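Local atomic coordinates of molybdopterin biosynthesis moeA protein (Pyrococcus horikoshii, PDB entry 1WU2), a protein that probably takes part in the biosynthesis of the molybdenum cofactor, acting at a late step on molybdopterin, as MoeA proteins do. Residues G364-S367 against S368-S372. Numbering follows the deposited sequence.
Sequences GILS and SLLAS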
loop_
_atom_site.group_PDB
_atom_site.type_symbol
_atom_site.label_atom_id
_atom_site.label_comp_id
_atom_site.label_asym_id
_atom_site.label_seq_id
_atom_site.Cartn_x
_atom_site.Cartn_y
_atom_site.Cartn_z
ATOM N N GLY A 364 -0.256 -3.999 26.313
ATOM C CA GLY A 364 -0.889 -4.142 25.018
ATOM C C GLY A 364 -1.823 -2.976 24.796
ATOM O O GLY A 364 -3.030 -3.164 24.628
ATOM N N ILE A 365 -1.268 -1.766 24.817
ATOM C CA ILE A 365 -2.085 -0.564 24.652
ATOM C C ILE A 365 -2.067 -0.065 23.201
ATOM O O ILE A 365 -1.164 0.650 22.751
ATOM C CB ILE A 365 -1.763 0.524 25.711
ATOM C CG1 ILE A 365 -0.287 0.932 25.728
ATOM C CG2 ILE A 365 -2.173 0.014 27.093
ATOM C CD1 ILE A 365 0.035 1.862 26.889
ATOM N N LEU A 366 -3.130 -0.475 22.512
ATOM C CA LEU A 366 -3.327 -0.368 21.072
ATOM C C LEU A 366 -3.198 1.022 20.426
ATOM O O LEU A 366 -2.956 1.113 19.224
ATOM C CB LEU A 366 -4.723 -0.946 20.768
ATOM C CG LEU A 366 -5.100 -1.518 19.401
ATOM C CD1 LEU A 366 -5.936 -0.501 18.665
ATOM C CD2 LEU A 366 -3.911 -1.955 18.561
ATOM N N SER A 367 -3.356 2.094 21.201
ATOM C CA SER A 367 -3.399 3.450 20.631
ATOM C C SER A 367 -2.087 3.919 19.989
ATOM O O SER A 367 -2.111 4.775 19.109
ATOM C CB SER A 367 -3.844 4.479 21.675
ATOM O OG SER A 367 -2.938 4.533 22.762
ATOM N N SER A 368 -0.955 3.377 20.435
ATOM C CA SER A 368 0.345 3.698 19.839
ATOM C C SER A 368 0.468 3.135 18.418
ATOM O O SER A 368 1.112 3.738 17.559
ATOM C CB SER A 368 1.486 3.186 20.722
ATOM O OG SER A 368 1.473 1.773 20.817
ATOM N N LEU A 369 -0.149 1.976 18.187
ATOM C CA LEU A 369 -0.312 1.419 16.840
ATOM C C LEU A 369 -1.139 2.332 15.924
ATOM O O LEU A 369 -0.851 2.442 14.729
ATOM C CB LEU A 369 -0.985 0.041 16.907
ATOM C CG LEU A 369 -0.121 -1.206 16.729
ATOM C CD1 LEU A 369 1.178 -1.120 17.513
ATOM C CD2 LEU A 369 -0.924 -2.430 17.148
ATOM N N LEU A 370 -2.173 2.959 16.480
ATOM C CA LEU A 370 -3.032 3.867 15.720
ATOM C C LEU A 370 -2.304 5.157 15.326
ATOM O O LEU A 370 -2.490 5.670 14.221
ATOM C CB LEU A 370 -4.299 4.213 16.516
ATOM C CG LEU A 370 -5.547 3.367 16.250
ATOM C CD1 LEU A 370 -5.232 1.879 16.278
ATOM C CD2 LEU A 370 -6.629 3.705 17.265
ATOM N N ALA A 371 -1.473 5.669 16.230
ATOM C CA ALA A 371 -0.792 6.946 16.028
ATOM C C ALA A 371 0.476 6.818 15.184
ATOM O O ALA A 371 1.093 7.829 14.844
ATOM C CB ALA A 371 -0.458 7.583 17.382
ATOM N N SER A 372 0.858 5.585 14.846
ATOM C CA SER A 372 2.092 5.327 14.104
ATOM C C SER A 372 1.842 5.017 12.628
ATOM O O SER A 372 0.761 4.577 12.240
ATOM C CB SER A 372 2.880 4.181 14.746
ATOM O OG SER A 372 2.117 2.991 14.800
#
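Leu366 overlaps two leucines of the helical turn that follows it, one with each of its methyls. CD2 meets CD2 of Leu369 at 3.3 Å, the two side chains crossing at about a right angle, while CD1 lies 3.4 Å from CD1 of Leu370. Both are closer than ordinary methyl packing, so the leucine packing here is tight. The torsion accounts for the reach: with CG anti to the backbone N (chi1 -155°), the branch lies beside the carbonyl carbon and extends along the start of helix 367-371, although the CB itself sets out away from it.

The backbone shows how a short helix begins. Leu366 O lies 3.1 Å from Leu369 N and 3.4 Å from Leu370 N, a weak bond in each case, as its carbonyl is shared between three- and four-residue spacing. One residue on, Ala371 N donates to Ser367 O over 3.1 Å, the donor tilted 25° from the carbonyl plane. Ser368 OG reaches back to Ile365 O in a weak bond of 3.5 Å.

Ser367 OG instead bonds to Asp147 of the second subunit, whose Met168 packs on Leu366 and whose Asp165 packs on Leu370. Within the chain, Leu369 rests on Val301 and Phe304 of helix 300-319. The short helix of the C-terminal region thus touches both helix 300-319, which begins in the probable molybdopterin-binding region, and the second subunit. Two weak bonds to one carbonyl and then a regular four-residue bond start the helix, with close-set leucine methyls beside them, while a serine hydroxyl joins the same turn to the dimer interface.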